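Local structure of glyceraldehyde-3-phosphate dehydrogenase (Sulfolobus solfataricus, 1B7G) at residues 21-26 against 311-316; 117-122 against 132-137. The protein catalyses the phosphorylating oxidation of D-glyceraldehyde 3-phosphate in glycolysis, using NADP in marked preference to NAD as the cofactor. The protein carries 1 engineered substitution. All coordinates share one frame; numbering follows the deposited sequence.

Contact 1: 21-26 against 311-316; sequences IKQPDM and AIRASM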
loop_
_atom_site.group_PDB
_atom_site.type_symbol
_atom_site.label_atom_id
_atom_site.label_comp_id
_atom_site.label_asym_id
_atom_site.label_seq_id
_atom_site.Cartn_x
_atom_site.Cartn_y
_atom_site.Cartn_z
ATOM N N ILE A 21 -13.237 10.365 -12.659
ATOM C CA ILE A 21 -12.968 9.613 -13.863
ATOM C C ILE A 21 -13.838 8.376 -13.928
ATOM O O ILE A 21 -14.385 8.074 -15.007
ATOM C CB ILE A 21 -11.480 9.228 -14.020
ATOM C CG1 ILE A 21 -10.652 10.492 -14.112
ATOM C CG2 ILE A 21 -11.300 8.368 -15.274
ATOM C CD1 ILE A 21 -9.149 10.344 -14.187
ATOM N N LYS A 22 -14.099 7.712 -12.814
ATOM C CA LYS A 22 -14.930 6.524 -12.826
ATOM C C LYS A 22 -16.422 6.801 -12.871
ATOM O O LYS A 22 -17.185 5.832 -13.000
ATOM C CB LYS A 22 -14.604 5.626 -11.619
ATOM C CG LYS A 22 -13.150 5.160 -11.644
ATOM C CD LYS A 22 -12.916 4.216 -10.461
ATOM C CE LYS A 22 -11.536 3.573 -10.555
ATOM N NZ LYS A 22 -11.380 2.566 -9.475
ATOM N N GLN A 23 -16.890 8.028 -12.758
ATOM C CA GLN A 23 -18.344 8.253 -12.753
ATOM C C GLN A 23 -18.854 8.295 -14.207
ATOM O O GLN A 23 -18.188 8.910 -15.042
ATOM C CB GLN A 23 -18.653 9.566 -12.062
ATOM C CG GLN A 23 -18.377 9.607 -10.555
ATOM C CD GLN A 23 -18.740 8.360 -9.814
ATOM O OE1 GLN A 23 -19.913 8.023 -9.610
ATOM N NE2 GLN A 23 -17.714 7.574 -9.419
ATOM N N PRO A 24 -20.010 7.730 -14.474
ATOM C CA PRO A 24 -20.595 7.763 -15.819
ATOM C C PRO A 24 -21.105 9.130 -16.216
ATOM O O PRO A 24 -21.232 9.419 -17.425
ATOM C CB PRO A 24 -21.752 6.775 -15.741
ATOM C CG PRO A 24 -22.133 6.777 -14.298
ATOM C CD PRO A 24 -20.835 6.954 -13.537
ATOM N N ASP A 25 -21.442 9.989 -15.260
ATOM C CA ASP A 25 -22.052 11.281 -15.559
ATOM C C ASP A 25 -21.178 12.455 -15.289
ATOM O O ASP A 25 -21.608 13.626 -15.191
ATOM C CB ASP A 25 -23.378 11.421 -14.756
ATOM C CG ASP A 25 -23.134 11.297 -13.244
ATOM O OD1 ASP A 25 -22.138 10.685 -12.819
ATOM O OD2 ASP A 25 -23.968 11.795 -12.477
ATOM N N MET A 26 -19.873 12.202 -15.087
ATOM C CA MET A 26 -18.963 13.300 -14.845
ATOM C C MET A 26 -17.732 13.188 -15.741
ATOM O O MET A 26 -17.318 12.079 -16.070
ATOM C CB MET A 26 -18.485 13.216 -13.363
ATOM C CG MET A 26 -19.606 13.308 -12.357
ATOM S SD MET A 26 -18.976 13.495 -10.641
ATOM C CE MET A 26 -20.488 13.322 -9.739
ATOM N N ALA A 311 -21.733 14.718 -3.045
ATOM C CA ALA A 311 -21.890 16.123 -2.823
ATOM C C ALA A 311 -22.023 16.838 -4.188
ATOM O O ALA A 311 -22.768 17.819 -4.274
ATOM C CB ALA A 311 -20.788 16.763 -1.996
ATOM N N ILE A 312 -21.231 16.417 -5.164
ATOM C CA ILE A 312 -21.349 17.010 -6.505
ATOM C C ILE A 312 -22.785 16.818 -6.990
ATOM O O ILE A 312 -23.447 17.753 -7.400
ATOM C CB ILE A 312 -20.375 16.360 -7.500
ATOM C CG1 ILE A 312 -18.941 16.831 -7.215
ATOM C CG2 ILE A 312 -20.766 16.694 -8.933
ATOM C CD1 ILE A 312 -17.839 15.930 -7.748
ATOM N N ARG A 313 -23.307 15.612 -6.863
ATOM C CA ARG A 313 -24.661 15.328 -7.316
ATOM C C ARG A 313 -25.704 16.117 -6.566
ATOM O O ARG A 313 -26.631 16.640 -7.216
ATOM C CB ARG A 313 -24.932 13.818 -7.286
ATOM C CG ARG A 313 -23.997 13.071 -8.211
ATOM C CD ARG A 313 -24.704 11.941 -8.965
ATOM N NE ARG A 313 -23.737 11.213 -9.798
ATOM C CZ ARG A 313 -22.937 10.246 -9.361
ATOM N NH1 ARG A 313 -22.958 9.830 -8.079
ATOM N NH2 ARG A 313 -22.112 9.707 -10.253
ATOM N N ALA A 314 -25.569 16.289 -5.230
ATOM C CA ALA A 314 -26.505 17.090 -4.482
ATOM C C ALA A 314 -26.509 18.557 -4.916
ATOM O O ALA A 314 -27.530 19.155 -5.247
ATOM C CB ALA A 314 -26.207 17.045 -2.982
ATOM N N SER A 315 -25.340 19.175 -4.895
ATOM C CA SER A 315 -25.170 20.555 -5.272
ATOM C C SER A 315 -25.787 20.844 -6.659
ATOM O O SER A 315 -26.454 21.859 -6.824
ATOM C CB SER A 315 -23.684 20.872 -5.365
ATOM O OG SER A 315 -23.375 22.215 -5.556
ATOM N N MET A 316 -25.515 19.959 -7.619
ATOM C CA MET A 316 -25.968 20.177 -8.999
ATOM C C MET A 316 -27.332 19.569 -9.258
ATOM O O MET A 316 -27.774 19.546 -10.404
ATOM C CB MET A 316 -24.980 19.560 -9.979
ATOM C CG MET A 316 -23.549 20.020 -9.853
ATOM S SD MET A 316 -23.345 21.768 -10.239
ATOM C CE MET A 316 -23.581 21.697 -12.023
#
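Arg313, on the last turns of helix 304-315, reaches the loop that joins helix 11-21 to strand 26-32 in the Rossmann-type nucleotide-binding domain and forms a side-on, two-nitrogen salt bridge with Asp25. NH2 of Arg313 lies 2.7 Å from OD1 of Asp25 in an almost straight bond (177°), and NE of Arg313 lies 2.8 Å from OD2 of Asp25, on its syn lone pair. Carboxylate and guanidinium are nearly coplanar, 20° apart. Arg313 leaves the helix pointing past the loop, and the bend at its chi2 brings the end of the chain nearer to it. NH2 of Arg313 also donates to OE1 of Gln23 (2.8 Å), in the amide carbonyl plane and on a lone pair, although the two flat groups are turned 56° against each other. NH1 of Arg313 bonds to Ser324 and Thr328, so helix 321-331 shares in fixing the buried guanidinium.

The tight part lies toward the sheet, where Met26, extended beyond CG, and Ile312 meet tip to tip, with Val4 of strand 2-7 against both. On the loose side, the exposed Pro24 barely approaches the guanidinium, its CD 4.5 Å from NH2 of Arg313. Met26 CE covers one guanidinium face off-centre, 3.7 Å above the plane, and presses on CG2 of Ile312 at 3.5 Å, closer than usual for two carbons.

Contact 2: 117-122 against 132-137; sequences ISFSAL and KYIRVV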
loop_
_atom_site.group_PDB
_atom_site.type_symbol
_atom_site.label_atom_id
_atom_site.label_comp_id
_atom_site.label_asym_id
_atom_site.label_seq_id
_atom_site.Cartn_x
_atom_site.Cartn_y
_atom_site.Cartn_z
ATOM N N ILE A 117 -23.734 24.673 3.573
ATOM C CA ILE A 117 -24.179 23.560 4.405
ATOM C C ILE A 117 -23.018 22.570 4.576
ATOM O O ILE A 117 -22.112 22.595 3.749
ATOM C CB ILE A 117 -25.386 22.884 3.758
ATOM C CG1 ILE A 117 -26.139 22.008 4.751
ATOM C CG2 ILE A 117 -24.938 22.093 2.512
ATOM C CD1 ILE A 117 -27.396 21.341 4.229
ATOM N N SER A 118 -23.046 21.777 5.633
ATOM C CA SER A 118 -22.026 20.696 5.743
ATOM C C SER A 118 -22.779 19.433 5.355
ATOM O O SER A 118 -24.012 19.410 5.462
ATOM C CB SER A 118 -21.439 20.579 7.166
ATOM O OG SER A 118 -20.671 21.734 7.399
ATOM N N PHE A 119 -22.059 18.383 4.977
ATOM C CA PHE A 119 -22.671 17.218 4.372
ATOM C C PHE A 119 -22.046 15.894 4.740
ATOM O O PHE A 119 -20.840 15.734 4.831
ATOM C CB PHE A 119 -22.400 17.409 2.823
ATOM C CG PHE A 119 -22.780 16.302 1.896
ATOM C CD1 PHE A 119 -21.973 15.227 1.630
ATOM C CD2 PHE A 119 -23.965 16.403 1.160
ATOM C CE1 PHE A 119 -22.315 14.238 0.740
ATOM C CE2 PHE A 119 -24.352 15.402 0.271
ATOM C CZ PHE A 119 -23.521 14.317 0.034
ATOM N N SER A 120 -22.839 14.862 4.740
ATOM C CA SER A 120 -22.484 13.481 4.761
ATOM C C SER A 120 -23.622 12.737 4.061
ATOM O O SER A 120 -24.724 12.862 4.590
ATOM C CB SER A 120 -22.247 12.925 6.175
ATOM O OG SER A 120 -21.429 11.743 6.074
ATOM N N ALA A 121 -23.375 11.983 3.007
ATOM C CA ALA A 121 -24.415 11.399 2.181
ATOM C C ALA A 121 -25.383 10.486 2.880
ATOM O O ALA A 121 -26.569 10.480 2.559
ATOM C CB ALA A 121 -23.860 10.672 0.938
ATOM N N LEU A 122 -24.978 9.694 3.854
ATOM C CA LEU A 122 -25.873 8.852 4.607
ATOM C C LEU A 122 -26.765 9.679 5.536
ATOM O O LEU A 122 -27.602 9.043 6.187
ATOM C CB LEU A 122 -25.115 7.801 5.416
ATOM C CG LEU A 122 -24.812 6.477 4.722
ATOM C CD1 LEU A 122 -23.903 6.693 3.521
ATOM C CD2 LEU A 122 -24.182 5.467 5.672
ATOM N N LYS A 132 -25.046 25.675 -3.451
ATOM C CA LYS A 132 -23.931 25.938 -4.354
ATOM C C LYS A 132 -22.594 25.630 -3.719
ATOM O O LYS A 132 -21.595 25.471 -4.427
ATOM C CB LYS A 132 -23.996 27.422 -4.807
ATOM C CG LYS A 132 -25.277 27.637 -5.646
ATOM C CD LYS A 132 -25.518 29.125 -5.860
ATOM C CE LYS A 132 -26.873 29.357 -6.521
ATOM N NZ LYS A 132 -28.004 29.065 -5.587
ATOM N N TYR A 133 -22.518 25.743 -2.390
ATOM C CA TYR A 133 -21.283 25.556 -1.622
ATOM C C TYR A 133 -21.547 24.584 -0.489
ATOM O O TYR A 133 -22.525 24.780 0.254
ATOM C CB TYR A 133 -20.700 26.885 -1.126
ATOM C CG TYR A 133 -20.369 27.766 -2.327
ATOM C CD1 TYR A 133 -19.315 27.453 -3.177
ATOM C CD2 TYR A 133 -21.191 28.848 -2.634
ATOM C CE1 TYR A 133 -19.024 28.249 -4.285
ATOM C CE2 TYR A 133 -20.925 29.620 -3.755
ATOM C CZ TYR A 133 -19.869 29.310 -4.572
ATOM O OH TYR A 133 -19.627 30.096 -5.690
ATOM N N ILE A 134 -20.899 23.437 -0.516
ATOM C CA ILE A 134 -21.162 22.332 0.425
ATOM C C ILE A 134 -19.856 21.972 1.133
ATOM O O ILE A 134 -18.818 21.880 0.478
ATOM C CB ILE A 134 -21.696 21.107 -0.338
ATOM C CG1 ILE A 134 -23.112 21.370 -0.895
ATOM C CG2 ILE A 134 -21.715 19.849 0.530
ATOM C CD1 ILE A 134 -23.754 20.155 -1.556
ATOM N N ARG A 135 -19.891 21.810 2.468
ATOM C CA ARG A 135 -18.648 21.419 3.149
ATOM C C ARG A 135 -18.745 19.946 3.499
ATOM O O ARG A 135 -19.673 19.558 4.208
ATOM C CB ARG A 135 -18.385 22.206 4.448
ATOM C CG ARG A 135 -17.016 21.781 5.050
ATOM C CD ARG A 135 -16.835 22.486 6.419
ATOM N NE ARG A 135 -17.857 22.012 7.351
ATOM C CZ ARG A 135 -17.750 22.073 8.675
ATOM N NH1 ARG A 135 -16.634 22.536 9.223
ATOM N NH2 ARG A 135 -18.717 21.590 9.432
ATOM N N VAL A 136 -17.955 19.098 2.852
ATOM C CA VAL A 136 -17.957 17.688 3.244
ATOM C C VAL A 136 -17.196 17.636 4.592
ATOM O O VAL A 136 -16.062 18.078 4.640
ATOM C CB VAL A 136 -17.259 16.790 2.225
ATOM C CG1 VAL A 136 -17.014 15.395 2.818
ATOM C CG2 VAL A 136 -18.081 16.656 0.908
ATOM N N VAL A 137 -17.786 17.088 5.640
ATOM C CA VAL A 137 -17.131 17.069 6.954
ATOM C C VAL A 137 -15.813 16.284 6.912
ATOM O O VAL A 137 -15.516 15.563 5.956
ATOM C CB VAL A 137 -18.013 16.477 8.055
ATOM C CG1 VAL A 137 -18.910 17.574 8.657
ATOM C CG2 VAL A 137 -18.861 15.326 7.552
#
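With CG opposite its backbone N and a bend at chi3 (64°), Arg135 curls its guanidinium back to the hydroxyl of Ser118, whose chi1 of -68° sets OG beside its own backbone N. NE and NH2 of Arg135 both grip this one oxygen, each 2.8 Å from Ser118 OG. The shared acceptor lies 19° out of the guanidinium plane, and both bonds are markedly bent. NH1 of Arg135 is held by the carbonyl of Glu110, which further fixes the group's rotation; a sulfate ion, probably from the crystallisation liquor, lies nearby, at long range from NH1 and weakly held.

The backbones pair as parallel strands, Ser118 opposite Arg135 and Phe119 opposite Val136. Arg135 N donates to Ile117 O at 2.7 Å, whereas the return bond from Phe119 N to Arg135 O is weak, as is that from Val137 N to Phe119 O, 3.4 Å long. CA of Ser118 adds a CH...O contact to Arg135 O.

Phe119 and Val136 share one face of the sheet, CD1 of Phe119 lying 4.2 Å from CG2 of Val136. CG2 of Ile134 presses on CB of Phe119 at 3.4 Å, and CG1 of Ile134 lies 3.9 Å from CG2 of Ile117, these two isoleucines side by side and pointing the same way.

This pairing closes the beta-alpha-beta unit of strand 118-119, helix 121-128 and strand 133-136. Strand 133-136 is also bonded to strand 103-106, helix 304-315 packs on Phe119, and helix 139-152, which begins at Cys139, probably the catalytic nucleophile as in related enzymes, lies against Ser120 and Val137.

In the fold
From the N terminus the chain runs through strand 2-7 and helix 11-21 into the loop 21-26, the first half of contact 1. It then builds the rest of the parallel sheet, and contact 2 closes a short loop: strand 133-136 returns through helix 121-128 to lie between strand 103-106 and the edge strand 118-119. After the catalytic domain with its mixed sheet, helix 304-315 returns to the nucleotide-binding domain and completes contact 1, so contact 2 is nested inside this long loop. Their centres are about 14 Å apart, and helix 304-315 bridges them: Ala311 N packs 3.6 Å from Phe119 CZ, and Ala311 O 3.7 Å from Ile134 CD1.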